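Local coordinates for protein possible galactose mutarotase (Streptomyces platensis subsp. rosaceus, PDB 4RNL) that is of unproven function but probably interconverts the alpha and beta anomers of an aldose such as galactose, at residues A92-D97 against D101-N106; P313-R318 against P322-R327; G117-V122 against R137-G142; T180-L185 against Q280-D285. All blocks are in the same frame, centred on the assembly; numbering follows the deposited sequence.

Contact 1 (A92-D97 against D101-N106)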
loop_
_atom_site.group_PDB
_atom_site.type_symbol
_atom_site.label_atom_id
_atom_site.label_comp_id
_atom_site.label_asym_id
_atom_site.label_seq_id
_atom_site.Cartn_x
_atom_site.Cartn_y
_atom_site.Cartn_z
ATOM N N ALA A 92 -3.155 6.580 19.877
ATOM C CA ALA A 92 -2.347 5.370 20.031
ATOM C C ALA A 92 -2.979 4.436 21.055
ATOM O O ALA A 92 -2.285 3.841 21.883
ATOM C CB ALA A 92 -0.915 5.720 20.441
ATOM N N SER A 93 -4.302 4.315 20.994
ATOM C CA SER A 93 -5.032 3.503 21.956
ATOM C C SER A 93 -6.373 3.074 21.379
ATOM O O SER A 93 -6.984 3.815 20.609
ATOM C CB SER A 93 -5.270 4.307 23.232
ATOM O OG SER A 93 -5.887 3.505 24.218
ATOM N N PHE A 94 -6.835 1.881 21.755
ATOM C CA PHE A 94 -8.188 1.440 21.403
ATOM C C PHE A 94 -8.679 0.388 22.393
ATOM O O PHE A 94 -7.890 -0.163 23.158
ATOM C CB PHE A 94 -8.264 0.924 19.954
ATOM C CG PHE A 94 -7.447 -0.318 19.695
ATOM C CD1 PHE A 94 -6.093 -0.229 19.417
ATOM C CD2 PHE A 94 -8.041 -1.573 19.718
ATOM C CE1 PHE A 94 -5.344 -1.371 19.164
ATOM C CE2 PHE A 94 -7.298 -2.723 19.472
ATOM C CZ PHE A 94 -5.950 -2.621 19.196
ATOM N N VAL A 95 -9.986 0.135 22.392
ATOM C CA VAL A 95 -10.569 -0.876 23.263
ATOM C C VAL A 95 -11.014 -2.075 22.438
ATOM O O VAL A 95 -11.655 -1.924 21.397
ATOM C CB VAL A 95 -11.758 -0.308 24.066
ATOM C CG1 VAL A 95 -12.403 -1.389 24.941
ATOM C CG2 VAL A 95 -11.303 0.842 24.930
ATOM N N LEU A 96 -10.650 -3.271 22.891
ATOM C CA LEU A 96 -11.111 -4.492 22.242
ATOM C C LEU A 96 -11.515 -5.473 23.322
ATOM O O LEU A 96 -10.729 -5.783 24.222
ATOM C CB LEU A 96 -10.025 -5.088 21.335
ATOM C CG LEU A 96 -10.385 -6.392 20.620
ATOM C CD1 LEU A 96 -11.602 -6.212 19.735
ATOM C CD2 LEU A 96 -9.206 -6.916 19.800
ATOM N N ASP A 97 -12.754 -5.943 23.235
ATOM C CA ASP A 97 -13.339 -6.816 24.248
ATOM C C ASP A 97 -13.090 -6.327 25.673
ATOM O O ASP A 97 -12.645 -7.094 26.527
ATOM C CB ASP A 97 -12.847 -8.255 24.080
ATOM C CG ASP A 97 -13.219 -8.845 22.732
ATOM O OD1 ASP A 97 -14.117 -8.289 22.063
ATOM O OD2 ASP A 97 -12.614 -9.867 22.347
ATOM N N ASP A 101 -5.915 -1.264 24.825
ATOM C CA ASP A 101 -4.608 -1.572 24.252
ATOM C C ASP A 101 -3.808 -0.295 24.033
ATOM O O ASP A 101 -4.283 0.634 23.388
ATOM C CB ASP A 101 -4.779 -2.310 22.917
ATOM C CG ASP A 101 -5.355 -3.702 23.093
ATOM O OD1 ASP A 101 -4.575 -4.625 23.428
ATOM O OD2 ASP A 101 -6.583 -3.873 22.910
ATOM N N ALA A 102 -2.593 -0.252 24.566
ATOM C CA ALA A 102 -1.739 0.926 24.422
ATOM C C ALA A 102 -0.694 0.727 23.330
ATOM O O ALA A 102 0.086 -0.233 23.360
ATOM C CB ALA A 102 -1.064 1.251 25.753
ATOM N N LEU A 103 -0.662 1.642 22.364
ATOM C CA LEU A 103 0.300 1.557 21.271
ATOM C C LEU A 103 1.348 2.663 21.417
ATOM O O LEU A 103 1.177 3.593 22.211
ATOM C CB LEU A 103 -0.420 1.668 19.918
ATOM C CG LEU A 103 -1.668 0.788 19.747
ATOM C CD1 LEU A 103 -2.431 1.168 18.488
ATOM C CD2 LEU A 103 -1.310 -0.700 19.717
ATOM N N THR A 104 2.436 2.551 20.666
ATOM C CA THR A 104 3.475 3.579 20.671
ATOM C C THR A 104 3.019 4.767 19.833
ATOM O O THR A 104 2.641 4.601 18.670
ATOM C CB THR A 104 4.781 3.038 20.085
ATOM O OG1 THR A 104 5.244 1.954 20.899
ATOM C CG2 THR A 104 5.857 4.136 20.032
ATOM N N PRO A 105 3.045 5.973 20.419
ATOM C CA PRO A 105 2.626 7.144 19.641
ATOM C C PRO A 105 3.740 7.596 18.704
ATOM O O PRO A 105 4.572 8.417 19.097
ATOM C CB PRO A 105 2.363 8.203 20.719
ATOM C CG PRO A 105 3.290 7.823 21.853
ATOM C CD PRO A 105 3.424 6.313 21.803
ATOM N N ASN A 106 3.761 7.063 17.487
ATOM C CA ASN A 106 4.809 7.408 16.523
ATOM C C ASN A 106 4.394 8.498 15.533
ATOM O O ASN A 106 5.167 8.878 14.653
ATOM C CB ASN A 106 5.285 6.159 15.769
ATOM C CG ASN A 106 4.204 5.560 14.893
ATOM O OD1 ASN A 106 3.016 5.655 15.207
ATOM N ND2 ASN A 106 4.610 4.953 13.778
#
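Asp-101 lays its CB over one face of the Phe-94 ring, 4.0 Å from the ring centroid and only 18° off the ring normal, a CH-pi contact displaced toward the rim. CG of Asp-101 stands anti to its carbonyl carbon (chi1 -68°), which carries the carboxylate on across the same face. OD2 comes to 3.7 Å from CE2 of Phe-94, and the carboxylate plane is tilted by 27° against the ring. The ring is met quite differently by Leu-103, whose CD1 sits in the ring plane at the edge, 3.9 Å from CE1 of Phe-94. One aromatic group thus receives an acidic side chain on a face and an aliphatic branch on its rim, while Ile-89 and Pro-316 add further packing.

The backbone sets this register. Asp-101 N gives an almost straight bond of 2.8 Å to Phe-94 O, and Phe-94 N returns a longer one of 3.3 Å to Asp-101 O, making the two residues an antiparallel hydrogen-bonded pair. Ser-93 and Ala-102 form the adjoining non-hydrogen-bonded pair, turned to the other face of the ribbon. Beyond it Leu-103 N still reaches Ala-92 O at 2.8 Å, although Leu-103 is no longer in the strand. This pattern is that of a short two-stranded beta hairpin, 93-96 with 99-102, standing apart from the large sheets of the fold.

Contact 2 (P313-R318 against P322-R327). With PO4 (phosphate ion), chain I.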
loop_
_atom_site.group_PDB
_atom_site.type_symbol
_atom_site.label_atom_id
_atom_site.label_comp_id
_atom_site.label_asym_id
_atom_site.label_seq_id
_atom_site.Cartn_x
_atom_site.Cartn_y
_atom_site.Cartn_z
ATOM N N PRO A 313 -9.459 4.704 8.259
ATOM C CA PRO A 313 -8.642 5.193 9.379
ATOM C C PRO A 313 -9.414 5.165 10.689
ATOM O O PRO A 313 -10.612 5.463 10.696
ATOM C CB PRO A 313 -8.349 6.648 8.991
ATOM C CG PRO A 313 -8.380 6.636 7.487
ATOM C CD PRO A 313 -9.453 5.641 7.118
ATOM N N ASP A 314 -8.727 4.798 11.770
ATOM C CA ASP A 314 -9.271 4.837 13.128
ATOM C C ASP A 314 -10.428 3.862 13.360
ATOM O O ASP A 314 -11.223 4.049 14.278
ATOM C CB ASP A 314 -9.689 6.261 13.529
ATOM C CG ASP A 314 -9.760 6.439 15.039
ATOM O OD1 ASP A 314 -8.961 5.779 15.742
ATOM O OD2 ASP A 314 -10.613 7.219 15.530
ATOM N N SER A 315 -10.523 2.822 12.537
ATOM C CA SER A 315 -11.610 1.843 12.709
ATOM C C SER A 315 -11.684 1.179 14.089
ATOM O O SER A 315 -12.795 0.926 14.587
ATOM C CB SER A 315 -11.584 0.783 11.597
ATOM O OG SER A 315 -11.814 1.384 10.325
ATOM N N PRO A 316 -10.530 0.907 14.735
ATOM C CA PRO A 316 -10.647 0.309 16.072
ATOM C C PRO A 316 -11.326 1.218 17.103
ATOM O O PRO A 316 -11.708 0.748 18.175
ATOM C CB PRO A 316 -9.186 0.052 16.462
ATOM C CG PRO A 316 -8.506 -0.186 15.142
ATOM C CD PRO A 316 -9.136 0.850 14.244
ATOM N N ASN A 317 -11.475 2.500 16.784
ATOM C CA ASN A 317 -12.197 3.422 17.661
ATOM C C ASN A 317 -13.526 3.871 17.074
ATOM O O ASN A 317 -14.185 4.752 17.621
ATOM C CB ASN A 317 -11.331 4.653 17.948
ATOM C CG ASN A 317 -10.199 4.351 18.893
ATOM O OD1 ASN A 317 -10.411 3.747 19.950
ATOM N ND2 ASN A 317 -8.980 4.749 18.515
ATOM N N ARG A 318 -13.908 3.270 15.950
ATOM C CA ARG A 318 -15.105 3.669 15.214
ATOM C C ARG A 318 -15.950 2.448 14.853
ATOM O O ARG A 318 -15.777 1.865 13.781
ATOM C CB ARG A 318 -14.701 4.409 13.933
ATOM C CG ARG A 318 -14.074 5.781 14.167
ATOM C CD ARG A 318 -15.095 6.777 14.725
ATOM N NE ARG A 318 -16.199 7.045 13.797
ATOM C CZ ARG A 318 -16.283 8.123 13.020
ATOM N NH1 ARG A 318 -17.320 8.286 12.209
ATOM N NH2 ARG A 318 -15.322 9.038 13.047
ATOM N N PRO A 322 -16.650 -0.358 8.818
ATOM C CA PRO A 322 -16.460 -1.804 8.602
ATOM C C PRO A 322 -15.400 -2.383 9.545
ATOM O O PRO A 322 -14.319 -1.802 9.685
ATOM C CB PRO A 322 -16.004 -1.881 7.142
ATOM C CG PRO A 322 -16.660 -0.695 6.504
ATOM C CD PRO A 322 -16.596 0.394 7.554
ATOM N N SER A 323 -15.729 -3.492 10.208
ATOM C CA SER A 323 -14.912 -4.019 11.308
ATOM C C SER A 323 -13.534 -4.457 10.829
ATOM O O SER A 323 -13.406 -5.091 9.787
ATOM C CB SER A 323 -15.605 -5.210 11.964
ATOM O OG SER A 323 -14.838 -5.726 13.047
ATOM N N THR A 324 -12.507 -4.118 11.600
ATOM C CA THR A 324 -11.170 -4.647 11.348
ATOM C C THR A 324 -10.791 -5.731 12.362
ATOM O O THR A 324 -9.636 -6.153 12.421
ATOM C CB THR A 324 -10.123 -3.534 11.381
ATOM O OG1 THR A 324 -10.117 -2.921 12.676
ATOM C CG2 THR A 324 -10.455 -2.472 10.333
ATOM N N VAL A 325 -11.757 -6.191 13.154
ATOM C CA VAL A 325 -11.464 -7.210 14.171
ATOM C C VAL A 325 -11.267 -8.586 13.528
ATOM O O VAL A 325 -11.978 -8.952 12.587
ATOM C CB VAL A 325 -12.584 -7.257 15.248
ATOM C CG1 VAL A 325 -12.355 -8.395 16.260
ATOM C CG2 VAL A 325 -12.649 -5.934 15.966
ATOM N N LEU A 326 -10.280 -9.336 14.017
ATOM C CA LEU A 326 -10.098 -10.732 13.616
ATOM C C LEU A 326 -10.078 -11.588 14.880
ATOM O O LEU A 326 -9.430 -11.225 15.864
ATOM C CB LEU A 326 -8.795 -10.921 12.834
ATOM C CG LEU A 326 -8.524 -12.352 12.360
ATOM C CD1 LEU A 326 -9.536 -12.755 11.286
ATOM C CD2 LEU A 326 -7.099 -12.520 11.846
ATOM N N ARG A 327 -10.793 -12.712 14.855
ATOM C CA ARG A 327 -10.897 -13.588 16.017
ATOM C C ARG A 327 -10.386 -14.987 15.703
ATOM O O ARG A 327 -10.332 -15.369 14.539
ATOM C CB ARG A 327 -12.345 -13.644 16.499
ATOM C CG ARG A 327 -12.817 -12.330 17.062
ATOM C CD ARG A 327 -14.253 -12.394 17.549
ATOM N NE ARG A 327 -14.690 -11.052 17.920
ATOM C CZ ARG A 327 -14.383 -10.470 19.074
ATOM N NH1 ARG A 327 -13.664 -11.122 19.978
ATOM N NH2 ARG A 327 -14.800 -9.238 19.328
HETATM P P PO4 I . -19.514 -4.000 10.830
HETATM O O1 PO4 I . -19.351 -4.351 12.290
HETATM O O2 PO4 I . -20.858 -4.495 10.347
HETATM O O3 PO4 I . -18.426 -4.645 9.997
HETATM O O4 PO4 I . -19.452 -2.495 10.695
HETATM O O HOH W 1 -13.252 0.276 8.354
HETATM O O HOH W 2 -12.670 -2.205 13.748
#
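Ser-315 OG is held from two directions: it is hydrogen-bonded to the backbone O of Phe-312, and it accepts from a water at 2.7 Å. The same water gives its other proton to Pro-322 O, also at 2.7 Å, and so ties two chain segments together where the hydroxyl and the carbonyl themselves stand 4.1 Å apart. A second water repeats the idea with backbone atoms. It accepts from Thr-324 N at 2.9 Å and donates a weak bond to Ser-315 O.

Between the two bridges, direct contact is slight and made by packing. The methyl CG2 of Thr-324, anti to its carbonyl carbon, comes up to CB of Ser-315 at 3.7 Å. The Thr-324 and Pro-316 side chains cross at about a right angle, OG1 of the threonine coming to 4.0 Å from CG of the proline. The short 3-10 turn at 315-317 thus touches Thr-324 only through Ser-315 and Pro-316, and the waters supply the polar links.

On the far flank Ser-323 N donates to O3 of a phosphate ion, probably from the crystallisation liquor, at 2.9 Å. Ser-323 OG in turn accepts from Val-325 N. This is an ST turn, and it leads the loop that follows strand 305-310 into strand 325-326, which pairs with 175-176 as a small antiparallel ribbon.

Contact 3 (G117-V122 against R137-G142)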
loop_
_atom_site.group_PDB
_atom_site.type_symbol
_atom_site.label_atom_id
_atom_site.label_comp_id
_atom_site.label_asym_id
_atom_site.label_seq_id
_atom_site.Cartn_x
_atom_site.Cartn_y
_atom_site.Cartn_z
ATOM N N GLY A 117 8.159 -0.302 14.782
ATOM C CA GLY A 117 8.546 -1.614 14.285
ATOM C C GLY A 117 7.421 -2.341 13.558
ATOM O O GLY A 117 7.286 -3.563 13.672
ATOM N N GLY A 118 6.615 -1.596 12.804
ATOM C CA GLY A 118 5.561 -2.187 11.993
ATOM C C GLY A 118 6.070 -3.142 10.919
ATOM O O GLY A 118 7.291 -3.323 10.747
ATOM N N PHE A 119 5.130 -3.731 10.175
ATOM C CA PHE A 119 5.432 -4.785 9.201
ATOM C C PHE A 119 6.380 -4.298 8.101
ATOM O O PHE A 119 7.071 -5.096 7.473
ATOM C CB PHE A 119 4.142 -5.314 8.546
ATOM C CG PHE A 119 3.253 -6.155 9.463
ATOM C CD1 PHE A 119 3.548 -6.331 10.810
ATOM C CD2 PHE A 119 2.123 -6.784 8.942
ATOM C CE1 PHE A 119 2.719 -7.123 11.630
ATOM C CE2 PHE A 119 1.286 -7.560 9.750
ATOM C CZ PHE A 119 1.590 -7.731 11.096
ATOM N N SER A 120 6.412 -2.985 7.878
ATOM C CA SER A 120 7.236 -2.433 6.804
ATOM C C SER A 120 8.709 -2.337 7.188
ATOM O O SER A 120 9.548 -2.006 6.349
ATOM C CB SER A 120 6.728 -1.050 6.416
ATOM O OG SER A 120 6.892 -0.161 7.496
ATOM N N ARG A 121 9.023 -2.638 8.443
ATOM C CA ARG A 121 10.397 -2.520 8.935
ATOM C C ARG A 121 10.906 -3.799 9.579
ATOM O O ARG A 121 11.800 -3.759 10.424
ATOM C CB ARG A 121 10.502 -1.363 9.938
ATOM C CG ARG A 121 10.321 0.015 9.317
ATOM C CD ARG A 121 9.090 0.704 9.864
ATOM N NE ARG A 121 8.877 2.018 9.256
ATOM C CZ ARG A 121 8.825 3.151 9.941
ATOM N NH1 ARG A 121 8.950 3.139 11.267
ATOM N NH2 ARG A 121 8.622 4.295 9.306
ATOM N N VAL A 122 10.321 -4.931 9.191
ATOM C CA VAL A 122 10.795 -6.233 9.650
ATOM C C VAL A 122 11.035 -7.138 8.443
ATOM O O VAL A 122 10.497 -6.891 7.354
ATOM C CB VAL A 122 9.790 -6.905 10.618
ATOM C CG1 VAL A 122 9.598 -6.049 11.862
ATOM C CG2 VAL A 122 8.455 -7.128 9.927
ATOM N N ARG A 137 5.269 -14.325 7.985
ATOM C CA ARG A 137 5.841 -13.950 9.276
ATOM C C ARG A 137 4.763 -13.965 10.340
ATOM O O ARG A 137 3.654 -13.488 10.110
ATOM C CB ARG A 137 6.461 -12.547 9.203
ATOM C CG ARG A 137 7.114 -12.085 10.499
ATOM C CD ARG A 137 7.599 -10.642 10.380
ATOM N NE ARG A 137 8.240 -10.172 11.605
ATOM C CZ ARG A 137 7.597 -9.551 12.590
ATOM N NH1 ARG A 137 6.288 -9.325 12.496
ATOM N NH2 ARG A 137 8.266 -9.155 13.668
ATOM N N VAL A 138 5.079 -14.527 11.503
ATOM C CA VAL A 138 4.176 -14.429 12.637
ATOM C C VAL A 138 4.539 -13.195 13.448
ATOM O O VAL A 138 5.690 -13.039 13.863
ATOM C CB VAL A 138 4.279 -15.647 13.545
ATOM C CG1 VAL A 138 3.337 -15.485 14.735
ATOM C CG2 VAL A 138 3.974 -16.914 12.763
ATOM N N SER A 139 3.566 -12.311 13.653
ATOM C CA SER A 139 3.739 -11.155 14.528
ATOM C C SER A 139 3.268 -11.589 15.910
ATOM O O SER A 139 2.076 -11.872 16.104
ATOM C CB SER A 139 2.892 -9.990 14.011
ATOM O OG SER A 139 2.804 -8.930 14.956
ATOM N N PRO A 140 4.194 -11.682 16.877
ATOM C CA PRO A 140 3.794 -12.295 18.148
ATOM C C PRO A 140 2.833 -11.439 18.960
ATOM O O PRO A 140 2.712 -10.237 18.712
ATOM C CB PRO A 140 5.121 -12.476 18.894
ATOM C CG PRO A 140 6.077 -11.545 18.223
ATOM C CD PRO A 140 5.642 -11.422 16.808
ATOM N N ASP A 141 2.136 -12.088 19.892
ATOM C CA ASP A 141 1.252 -11.425 20.845
ATOM C C ASP A 141 1.993 -10.258 21.495
ATOM O O ASP A 141 3.086 -10.435 22.027
ATOM C CB ASP A 141 0.829 -12.447 21.903
ATOM C CG ASP A 141 -0.075 -11.862 22.984
ATOM O OD1 ASP A 141 -0.912 -10.980 22.690
ATOM O OD2 ASP A 141 0.043 -12.313 24.139
ATOM N N GLY A 142 1.415 -9.062 21.420
ATOM C CA GLY A 142 2.012 -7.899 22.057
ATOM C C GLY A 142 2.935 -7.083 21.170
ATOM O O GLY A 142 3.403 -6.017 21.585
#
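Val-122 and Arg-137 meet crosswise, the valine branches set at about a right angle to the long arginine chain, where a loop packs against strand 132-139 near one edge of the large antiparallel sheet of this beta-rich, aldose 1-epimerase-type fold. Arg-137 runs extended, with CG anti to its backbone N (chi1 -179°) and no bend before NE, which delivers the guanidinium group alongside the loop. There CG2 of Val-122 sits over one face of that group, 3.5 Å from NE and nearer the rim than the middle. CG1 of Val-122 lies over the same face, 3.8 Å from NH2 of Arg-137. A flat cation is thus backed by a branched aliphatic surface, while its charge is answered elsewhere: NH2 forms a salt bridge with Glu-143.

Phe-119 has another orientation. Its ring leans obliquely toward Ser-139, with CE1 3.7 Å from CB, and the nearest part of Arg-137, NH1, is farther from the ring at 4.3 Å. The phenyl group also makes an edge-to-face contact with Trp-124, whose NE1 donates to Phe-119 O, and it touches Val-152 of the adjacent strand. CB and OG of Ser-139 both lie against CE1 of Phe-119, while OG is also hydrogen-bonded to Glu-143 OE2 and Arg-84 NH2.

Contact 4 (T180-L185 against Q280-D285)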
loop_
_atom_site.group_PDB
_atom_site.type_symbol
_atom_site.label_atom_id
_atom_site.label_comp_id
_atom_site.label_asym_id
_atom_site.label_seq_id
_atom_site.Cartn_x
_atom_site.Cartn_y
_atom_site.Cartn_z
ATOM N N THR A 180 -2.055 -3.320 3.984
ATOM C CA THR A 180 -2.123 -2.697 2.663
ATOM C C THR A 180 -0.735 -2.666 2.074
ATOM O O THR A 180 0.239 -3.002 2.748
ATOM C CB THR A 180 -2.667 -1.250 2.717
ATOM O OG1 THR A 180 -2.959 -0.797 1.384
ATOM C CG2 THR A 180 -1.651 -0.301 3.348
ATOM N N ASN A 181 -0.646 -2.275 0.812
ATOM C CA ASN A 181 0.657 -2.008 0.220
ATOM C C ASN A 181 0.742 -0.531 -0.119
ATOM O O ASN A 181 -0.183 0.038 -0.709
ATOM C CB ASN A 181 0.913 -2.861 -1.018
ATOM C CG ASN A 181 2.314 -2.646 -1.563
ATOM O OD1 ASN A 181 2.555 -1.708 -2.319
ATOM N ND2 ASN A 181 3.256 -3.469 -1.116
ATOM N N HIS A 182 1.851 0.087 0.267
ATOM C CA HIS A 182 2.000 1.536 0.205
ATOM C C HIS A 182 2.830 1.961 -1.015
ATOM O O HIS A 182 3.584 2.928 -0.954
ATOM C CB HIS A 182 2.672 1.999 1.497
ATOM C CG HIS A 182 2.381 3.419 1.872
ATOM N ND1 HIS A 182 2.717 4.486 1.068
ATOM C CD2 HIS A 182 1.824 3.949 2.989
ATOM C CE1 HIS A 182 2.363 5.613 1.662
ATOM N NE2 HIS A 182 1.823 5.316 2.832
ATOM N N THR A 183 2.700 1.232 -2.120
ATOM C CA THR A 183 3.364 1.619 -3.369
ATOM C C THR A 183 2.895 3.018 -3.814
ATOM O O THR A 183 1.699 3.320 -3.773
ATOM C CB THR A 183 3.080 0.571 -4.481
ATOM O OG1 THR A 183 3.880 -0.607 -4.254
ATOM C CG2 THR A 183 3.410 1.121 -5.861
ATOM N N TYR A 184 3.833 3.884 -4.194
ATOM C CA TYR A 184 3.493 5.124 -4.888
ATOM C C TYR A 184 3.895 4.942 -6.347
ATOM O O TYR A 184 4.996 4.430 -6.643
ATOM C CB TYR A 184 4.322 6.319 -4.411
ATOM C CG TYR A 184 4.331 6.715 -2.948
ATOM C CD1 TYR A 184 4.880 5.882 -1.977
ATOM C CD2 TYR A 184 3.883 7.974 -2.557
ATOM C CE1 TYR A 184 4.938 6.276 -0.649
ATOM C CE2 TYR A 184 3.940 8.377 -1.239
ATOM C CZ TYR A 184 4.471 7.527 -0.293
ATOM O OH TYR A 184 4.540 7.932 1.021
ATOM N N LEU A 185 3.048 5.410 -7.257
ATOM C CA LEU A 185 3.318 5.268 -8.680
ATOM C C LEU A 185 3.370 6.614 -9.393
ATOM O O LEU A 185 2.613 7.540 -9.088
ATOM C CB LEU A 185 2.256 4.378 -9.340
ATOM C CG LEU A 185 2.270 2.911 -8.912
ATOM C CD1 LEU A 185 1.000 2.223 -9.372
ATOM C CD2 LEU A 185 3.517 2.213 -9.462
ATOM N N GLN A 280 -6.958 4.945 0.504
ATOM C CA GLN A 280 -6.271 6.167 0.896
ATOM C C GLN A 280 -5.571 6.729 -0.333
ATOM O O GLN A 280 -4.792 6.035 -0.973
ATOM C CB GLN A 280 -5.227 5.871 1.979
ATOM C CG GLN A 280 -4.657 7.114 2.659
ATOM C CD GLN A 280 -5.588 7.677 3.709
ATOM O OE1 GLN A 280 -6.569 7.028 4.097
ATOM N NE2 GLN A 280 -5.301 8.892 4.169
ATOM N N LEU A 281 -5.855 7.982 -0.668
ATOM C CA LEU A 281 -5.153 8.652 -1.754
ATOM C C LEU A 281 -4.145 9.577 -1.089
ATOM O O LEU A 281 -4.526 10.434 -0.310
ATOM C CB LEU A 281 -6.144 9.466 -2.594
ATOM C CG LEU A 281 -5.543 10.400 -3.647
ATOM C CD1 LEU A 281 -4.679 9.617 -4.607
ATOM C CD2 LEU A 281 -6.649 11.134 -4.402
ATOM N N TYR A 282 -2.861 9.385 -1.360
ATOM C CA TYR A 282 -1.847 10.241 -0.757
ATOM C C TYR A 282 -0.907 10.750 -1.830
ATOM O O TYR A 282 -0.325 9.970 -2.578
ATOM C CB TYR A 282 -1.073 9.504 0.348
ATOM C CG TYR A 282 0.018 10.362 0.947
ATOM C CD1 TYR A 282 -0.263 11.637 1.428
ATOM C CD2 TYR A 282 1.330 9.904 1.020
ATOM C CE1 TYR A 282 0.741 12.445 1.964
ATOM C CE2 TYR A 282 2.339 10.693 1.557
ATOM C CZ TYR A 282 2.036 11.958 2.029
ATOM O OH TYR A 282 3.035 12.738 2.555
ATOM N N THR A 283 -0.768 12.066 -1.910
ATOM C CA THR A 283 0.002 12.673 -2.991
ATOM C C THR A 283 1.442 13.029 -2.626
ATOM O O THR A 283 2.044 13.869 -3.283
ATOM C CB THR A 283 -0.713 13.920 -3.557
ATOM O OG1 THR A 283 -1.061 14.801 -2.475
ATOM C CG2 THR A 283 -1.987 13.506 -4.277
ATOM N N ALA A 284 1.989 12.399 -1.588
ATOM C CA ALA A 284 3.431 12.490 -1.290
ATOM C C ALA A 284 3.923 13.910 -1.059
ATOM O O ALA A 284 4.994 14.303 -1.544
ATOM C CB ALA A 284 4.264 11.820 -2.408
ATOM N N ASP A 285 3.160 14.694 -0.314
ATOM C CA ASP A 285 3.539 16.085 -0.141
ATOM C C ASP A 285 4.703 16.297 0.823
ATOM O O ASP A 285 5.283 17.377 0.865
ATOM C CB ASP A 285 2.316 16.919 0.229
ATOM C CG ASP A 285 1.208 16.755 -0.781
ATOM O OD1 ASP A 285 1.208 17.502 -1.787
ATOM O OD2 ASP A 285 0.373 15.842 -0.588
#
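Tyr-184 reaches across to 280-285 with a CB that already points that way, and its CG is anti to the carbonyl carbon (chi1 -57°). CD2, CE2, CZ and OH then do the touching. CD2 lies 3.9 Å from CB of Ala-284, and CE2 is closer to that methyl at 3.7 Å. CE2 also marks the point where the second tyrosine arrives, with CD2 of Tyr-282 3.8 Å away; CZ of Tyr-184 is 4.2 Å from that same CD2. At the tip, OH meets the edge of the Tyr-282 ring in that ring's plane, 3.6 Å from CE2. The two phenols cross obliquely and touch by packing. The hydroxyl of Tyr-184 makes its own bond elsewhere, to Ser-76 O, and that of Tyr-282 goes to His-286 ND1.

Over the centre of the Tyr-282 ring stands the backbone N of Ala-284, 3.4 Å above the plane, as the chain folds back on itself. His-182 is a looser neighbour, its ring edge turned to Tyr-282, and its NE2 is hydrogen-bonded to a glycerol. That ligand probably came from the crystallisation liquor, but its place is consistent with a sugar pocket as in the mutarotase family. At the bend at His-182, Asn-181 OD1 accepts from Thr-183 N, an Asx turn, and from Thr-183 OG1 as well. In the seven-stranded antiparallel sheet, strand 305-310 runs between 180-185 and 278-282, and the tyrosines meet across it.

Contact 4 is the buried one, its centre about 6 Å from the centre of the chain, whereas contacts 1, 2 and 3 are partly buried, their centres 16 to 22 Å from it. Chemistry follows place: contact 1 rests on backbone pairing within a hairpin, contact 2 on bridging waters, contact 3 on a guanidinium group lying on a valine, with a phenyl ring beside a serine, and contact 4 on side-chain packing between strands far apart in sequence. Contacts 1 and 2 are joined directly by a salt bridge between Asp-97 OD2 and Arg-327 NH1 at 2.9 Å. Contact 2 also reaches contact 4, through Pro-313 against Gln-280, while contact 3 touches none of the others.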